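Aldose-aldose oxidoreductase (Caulobacter crescentus, PDB 5A04) probably oxidises one aldose while reducing another, using a nicotinamide cofactor, and binds NADPH and glucose. Local coordinates at residues N248-S253 with V259-A264; N139-K144 with Q270-Q275. One frame throughout, in Å; residues are numbered along the deposited sequence.

Contact 1 of 2, residues N248-S253 with V259-A264; sequences NRYRVS and VEIDPA
Y250 and I261 form a hydrogen-bonded pair in the antiparallel beta hairpin of strands 247-254 and 257-261, part of the mixed sheet of the C-terminal alpha/beta domain. Y250 N donates a hydrogen bond to I261 O, and I261 N donates one back to Y250 O at 2.9 Å; V252 and V259 do likewise. V252, V259, Y250 and I261 share one face of the sheet; there the valines lie side by side, V252 CG1 a tight 3.4 Å from V259 CG1, while I261 CD1 rests 3.6 Å from Y250 CZ. R251 and E260, a non-hydrogen-bonded pair, emerge on the other face. The R251 chain turns at chi3 (-65°), bringing NE and NH2 into a side-on salt bridge to one carboxylate oxygen: NE lies 2.9 Å and NH2 3.0 Å from E260 OE1, which sits in the guanidinium plane but is met from above its own carboxylate plane. R251 also reaches D262 of the second subunit, so a leucine in its place would probably leave both acids without this charged mate and weaken the subunit interface. N248 OD1 accepts from A264 N at 2.9 Å after the cis peptide before P263, and also from T265 N, T265 being a glucose-pocket residue. A classic bulge at N248 and R249 faces D160 on strand 156-162; helix 137-147 packs over Y250, V252, V259 and I261, and strand 272-275 flanks V259 and I261.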
loop_
_atom_site.group_PDB
_atom_site.type_symbol
_atom_site.label_atom_id
_atom_site.label_comp_id
_atom_site.label_asym_id
_atom_site.label_seq_id
_atom_site.Cartn_x
_atom_site.Cartn_y
_atom_site.Cartn_z
ATOM N N ASN A 248 8.995 -5.591 -2.165
ATOM C CA ASN A 248 8.936 -5.823 -3.594
ATOM C C ASN A 248 7.677 -6.578 -3.889
ATOM O O ASN A 248 7.652 -7.804 -3.814
ATOM C CB ASN A 248 10.159 -6.608 -4.087
ATOM C CG ASN A 248 10.245 -6.643 -5.610
ATOM O OD1 ASN A 248 9.286 -6.997 -6.283
ATOM N ND2 ASN A 248 11.379 -6.224 -6.153
ATOM N N ARG A 249 6.617 -5.859 -4.229
ATOM C CA ARG A 249 5.329 -6.527 -4.330
ATOM C C ARG A 249 4.297 -5.666 -5.005
ATOM O O ARG A 249 4.425 -4.441 -5.057
ATOM C CB ARG A 249 4.831 -6.903 -2.927
ATOM C CG ARG A 249 4.571 -5.684 -2.023
ATOM C CD ARG A 249 4.179 -6.125 -0.611
ATOM N NE ARG A 249 3.616 -5.014 0.157
ATOM C CZ ARG A 249 2.646 -5.143 1.058
ATOM N NH1 ARG A 249 2.135 -6.340 1.330
ATOM N NH2 ARG A 249 2.191 -4.068 1.697
ATOM N N TYR A 250 3.264 -6.311 -5.525
ATOM C CA TYR A 250 2.048 -5.577 -5.827
ATOM C C TYR A 250 0.818 -6.440 -5.692
ATOM O O TYR A 250 0.892 -7.667 -5.811
ATOM C CB TYR A 250 2.108 -4.937 -7.225
ATOM C CG TYR A 250 2.259 -5.815 -8.455
ATOM C CD1 TYR A 250 1.231 -6.654 -8.893
ATOM C CD2 TYR A 250 3.407 -5.728 -9.237
ATOM C CE1 TYR A 250 1.369 -7.409 -10.060
ATOM C CE2 TYR A 250 3.550 -6.471 -10.396
ATOM C CZ TYR A 250 2.527 -7.300 -10.806
ATOM O OH TYR A 250 2.688 -8.014 -11.983
ATOM N N ARG A 251 -0.308 -5.785 -5.390
ATOM C CA ARG A 251 -1.620 -6.413 -5.466
ATOM C C ARG A 251 -2.520 -5.523 -6.311
ATOM O O ARG A 251 -2.586 -4.311 -6.078
ATOM C CB ARG A 251 -2.246 -6.622 -4.082
ATOM C CG ARG A 251 -3.629 -7.270 -4.200
ATOM C CD ARG A 251 -4.363 -7.361 -2.881
ATOM N NE ARG A 251 -3.689 -8.241 -1.934
ATOM C CZ ARG A 251 -4.200 -8.592 -0.759
ATOM N NH1 ARG A 251 -5.389 -8.129 -0.379
ATOM N NH2 ARG A 251 -3.520 -9.400 0.040
ATOM N N VAL A 252 -3.184 -6.110 -7.301
ATOM C CA VAL A 252 -4.173 -5.384 -8.086
ATOM C C VAL A 252 -5.543 -5.990 -7.761
ATOM O O VAL A 252 -5.694 -7.214 -7.714
ATOM C CB VAL A 252 -3.848 -5.422 -9.614
ATOM C CG1 VAL A 252 -3.550 -6.845 -10.100
ATOM C CG2 VAL A 252 -4.966 -4.758 -10.446
ATOM N N SER A 253 -6.518 -5.125 -7.476
ATOM C CA SER A 253 -7.840 -5.569 -7.024
ATOM C C SER A 253 -8.972 -4.900 -7.795
ATOM O O SER A 253 -8.892 -3.716 -8.145
ATOM C CB SER A 253 -8.044 -5.280 -5.531
ATOM O OG SER A 253 -6.940 -5.671 -4.738
ATOM N N VAL A 259 -5.246 -10.124 -7.425
ATOM C CA VAL A 259 -4.070 -10.963 -7.608
ATOM C C VAL A 259 -2.846 -10.192 -7.128
ATOM O O VAL A 259 -2.745 -8.975 -7.311
ATOM C CB VAL A 259 -3.899 -11.426 -9.092
ATOM C CG1 VAL A 259 -3.912 -10.269 -10.047
ATOM C CG2 VAL A 259 -2.627 -12.245 -9.266
ATOM N N GLU A 260 -1.931 -10.896 -6.478
ATOM C CA GLU A 260 -0.723 -10.248 -5.989
ATOM C C GLU A 260 0.495 -11.101 -6.281
ATOM O O GLU A 260 0.383 -12.321 -6.443
ATOM C CB GLU A 260 -0.821 -9.984 -4.487
ATOM C CG GLU A 260 -0.775 -11.253 -3.624
ATOM C CD GLU A 260 -0.963 -10.959 -2.138
ATOM O OE1 GLU A 260 -1.217 -9.783 -1.768
ATOM O OE2 GLU A 260 -0.862 -11.916 -1.338
ATOM N N ILE A 261 1.650 -10.450 -6.348
ATOM C CA ILE A 261 2.934 -11.132 -6.487
ATOM C C ILE A 261 3.868 -10.552 -5.446
ATOM O O ILE A 261 3.962 -9.325 -5.301
ATOM C CB ILE A 261 3.562 -10.959 -7.897
ATOM C CG1 ILE A 261 2.493 -11.001 -8.984
ATOM C CG2 ILE A 261 4.638 -12.036 -8.150
ATOM C CD1 ILE A 261 3.055 -10.787 -10.396
ATOM N N ASP A 262 4.545 -11.427 -4.708
ATOM C CA ASP A 262 5.483 -11.006 -3.668
ATOM C C ASP A 262 6.498 -12.128 -3.425
ATOM O O ASP A 262 6.144 -13.159 -2.859
ATOM C CB ASP A 262 4.720 -10.664 -2.384
ATOM C CG ASP A 262 5.607 -10.099 -1.290
ATOM O OD1 ASP A 262 6.830 -9.919 -1.495
ATOM O OD2 ASP A 262 5.058 -9.822 -0.201
ATOM N N PRO A 263 7.754 -11.941 -3.863
ATOM C CA PRO A 263 8.294 -10.765 -4.562
ATOM C C PRO A 263 7.758 -10.651 -5.990
ATOM O O PRO A 263 7.455 -11.662 -6.610
ATOM C CB PRO A 263 9.802 -11.034 -4.576
ATOM C CG PRO A 263 9.889 -12.539 -4.637
ATOM C CD PRO A 263 8.762 -13.015 -3.741
ATOM N N ALA A 264 7.645 -9.435 -6.504
ATOM C CA ALA A 264 7.028 -9.218 -7.810
ATOM C C ALA A 264 8.040 -9.024 -8.949
ATOM O O ALA A 264 7.861 -9.556 -10.045
ATOM C CB ALA A 264 6.086 -8.000 -7.746
HETATM O O HOH W 1 7.900 -7.587 -0.266
HETATM O O HOH W 2 2.542 -9.052 0.001
#

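Contact 2 of 2, residues N139-K144 with Q270-Q275; sequences NIEAIK and QAMRAQ
M272 reaches from strand 272-275 to A142 and E141 on helix 137-147, a helix-on-sheet packing in which the helix lies over one face of the mixed sheet of the C-terminal alpha/beta domain. Its side chain leaves the strand with CB directed at the helix. CG stands anti to the backbone N (chi1 165°) and the chain stays extended through chi2, which carries the sulfur out to the helix; on the way the side chain packs on V259 and I261 of the neighbouring strand. The sulfur then meets the aliphatic part of E141, with M272 SD 4.0 Å from E141 CG, the two side chains crossing at about a right angle. At SD the chain bends (chi3 -72°), and the terminal methyl turns in against the helix, where CE lies 4.1 Å from E141 CB. A long, unbranched thioether suits this place, since it is flexible enough to lay SD on E141 and CE on A142, and alanine at 142 keeps the helix surface low enough to receive it. E141 offers only its methylenes here; its carboxylate turns to R283 and to the amide of A286. Nearer the sugar pocket, N139 and Q270 approach loosely, and their side-chain amides both donate to the carbonyl of A264; N139 OD1 is bonded to Y250 OH, and Q270 NE2 also to S266 O. The M272 methyl ends its path with CE 3.9 Å from A142 CB and 3.8 Å from A142 N.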
loop_
_atom_site.group_PDB
_atom_site.type_symbol
_atom_site.label_atom_id
_atom_site.label_comp_id
_atom_site.label_asym_id
_atom_site.label_seq_id
_atom_site.Cartn_x
_atom_site.Cartn_y
_atom_site.Cartn_z
ATOM N N ASN A 139 4.386 -11.813 -13.809
ATOM C CA ASN A 139 3.890 -10.500 -14.235
ATOM C C ASN A 139 2.995 -10.614 -15.463
ATOM O O ASN A 139 1.928 -10.003 -15.533
ATOM C CB ASN A 139 5.065 -9.549 -14.506
ATOM C CG ASN A 139 5.658 -8.997 -13.235
ATOM O OD1 ASN A 139 5.278 -7.913 -12.787
ATOM N ND2 ASN A 139 6.575 -9.745 -12.624
ATOM N N ILE A 140 3.424 -11.410 -16.434
ATOM C CA ILE A 140 2.624 -11.638 -17.628
ATOM C C ILE A 140 1.259 -12.233 -17.261
ATOM O O ILE A 140 0.229 -11.795 -17.772
ATOM C CB ILE A 140 3.375 -12.547 -18.609
ATOM C CG1 ILE A 140 4.568 -11.779 -19.194
ATOM C CG2 ILE A 140 2.461 -13.013 -19.727
ATOM C CD1 ILE A 140 5.501 -12.636 -20.010
ATOM N N GLU A 141 1.257 -13.189 -16.334
ATOM C CA GLU A 141 0.014 -13.801 -15.855
ATOM C C GLU A 141 -0.928 -12.778 -15.191
ATOM O O GLU A 141 -2.131 -12.787 -15.449
ATOM C CB GLU A 141 0.331 -14.934 -14.877
ATOM C CG GLU A 141 -0.890 -15.765 -14.470
ATOM C CD GLU A 141 -1.220 -16.894 -15.447
ATOM O OE1 GLU A 141 -0.421 -17.179 -16.363
ATOM O OE2 GLU A 141 -2.299 -17.505 -15.293
ATOM N N ALA A 142 -0.375 -11.900 -14.356
ATOM C CA ALA A 142 -1.176 -10.851 -13.705
ATOM C C ALA A 142 -1.802 -9.910 -14.731
ATOM O O ALA A 142 -2.994 -9.602 -14.673
ATOM C CB ALA A 142 -0.316 -10.047 -12.721
ATOM N N ILE A 143 -0.984 -9.431 -15.659
ATOM C CA ILE A 143 -1.479 -8.555 -16.709
ATOM C C ILE A 143 -2.618 -9.232 -17.471
ATOM O O ILE A 143 -3.661 -8.615 -17.703
ATOM C CB ILE A 143 -0.356 -8.151 -17.696
ATOM C CG1 ILE A 143 0.690 -7.272 -16.997
ATOM C CG2 ILE A 143 -0.935 -7.409 -18.895
ATOM C CD1 ILE A 143 1.981 -7.090 -17.815
ATOM N N LYS A 144 -2.435 -10.504 -17.828
ATOM C CA LYS A 144 -3.464 -11.226 -18.584
ATOM C C LYS A 144 -4.765 -11.387 -17.796
ATOM O O LYS A 144 -5.854 -11.238 -18.356
ATOM C CB LYS A 144 -2.964 -12.608 -19.016
ATOM C CG LYS A 144 -3.912 -13.298 -20.005
ATOM C CD LYS A 144 -3.745 -12.740 -21.422
ATOM C CE LYS A 144 -4.945 -13.035 -22.326
ATOM N NZ LYS A 144 -5.382 -14.460 -22.281
ATOM N N GLN A 270 9.700 -15.137 -7.620
ATOM C CA GLN A 270 8.302 -14.684 -7.695
ATOM C C GLN A 270 7.309 -15.713 -7.146
ATOM O O GLN A 270 7.420 -16.912 -7.421
ATOM C CB GLN A 270 7.916 -14.362 -9.143
ATOM C CG GLN A 270 8.250 -12.938 -9.596
ATOM C CD GLN A 270 9.711 -12.745 -9.977
ATOM O OE1 GLN A 270 10.546 -13.647 -9.820
ATOM N NE2 GLN A 270 10.024 -11.564 -10.505
ATOM N N ALA A 271 6.347 -15.235 -6.363
ATOM C CA ALA A 271 5.251 -16.069 -5.871
ATOM C C ALA A 271 3.952 -15.298 -6.025
ATOM O O ALA A 271 3.854 -14.168 -5.562
ATOM C CB ALA A 271 5.476 -16.467 -4.410
ATOM N N MET A 272 2.962 -15.910 -6.667
ATOM C CA MET A 272 1.675 -15.253 -6.906
ATOM C C MET A 272 0.548 -15.899 -6.099
ATOM O O MET A 272 0.486 -17.119 -5.963
ATOM C CB MET A 272 1.342 -15.273 -8.403
ATOM C CG MET A 272 -0.121 -14.954 -8.743
ATOM S SD MET A 272 -0.429 -14.949 -10.537
ATOM C CE MET A 272 0.399 -13.455 -11.019
ATOM N N ARG A 273 -0.327 -15.069 -5.539
ATOM C CA ARG A 273 -1.518 -15.550 -4.842
ATOM C C ARG A 273 -2.716 -14.813 -5.429
ATOM O O ARG A 273 -2.610 -13.632 -5.767
ATOM C CB ARG A 273 -1.381 -15.301 -3.334
ATOM C CG ARG A 273 -2.521 -15.802 -2.470
ATOM C CD ARG A 273 -2.129 -15.708 -0.995
ATOM N NE ARG A 273 -2.019 -14.325 -0.528
ATOM C CZ ARG A 273 -2.662 -13.844 0.532
ATOM N NH1 ARG A 273 -3.465 -14.633 1.238
ATOM N NH2 ARG A 273 -2.508 -12.574 0.888
ATOM N N ALA A 274 -3.849 -15.487 -5.586
ATOM C CA ALA A 274 -5.010 -14.797 -6.146
ATOM C C ALA A 274 -6.284 -15.190 -5.424
ATOM O O ALA A 274 -6.395 -16.285 -4.870
ATOM C CB ALA A 274 -5.140 -15.082 -7.628
ATOM N N GLN A 275 -7.247 -14.283 -5.444
ATOM C CA GLN A 275 -8.548 -14.521 -4.839
ATOM C C GLN A 275 -9.578 -14.175 -5.912
ATOM O O GLN A 275 -9.782 -12.998 -6.214
ATOM C CB GLN A 275 -8.701 -13.672 -3.571
ATOM C CG GLN A 275 -9.906 -13.992 -2.700
ATOM C CD GLN A 275 -11.108 -13.169 -3.073
ATOM O OE1 GLN A 275 -11.115 -11.942 -2.914
ATOM N NE2 GLN A 275 -12.130 -13.829 -3.596
#

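Both contacts are largely buried and share one sheet, in which strands 257-261 and 272-275 are neighbours. Contact 1 joins two strands through backbone hydrogen bonds and has a polar face turned to the second subunit; contact 2 sets a helix on the opposite, apolar face and relies on van der Waals packing, burying 156 Å² against 572 Å² in contact 1. Polar bonds tie the two together: Y250 OH lies 2.7 Å from N139 OD1, a probable hydrogen bond, and E260 OE2 makes a salt bridge with R273 NE at 2.8 Å. Thus E260 bridges arginines on both adjoining strands, while Y250 fastens the hairpin to the helix above it.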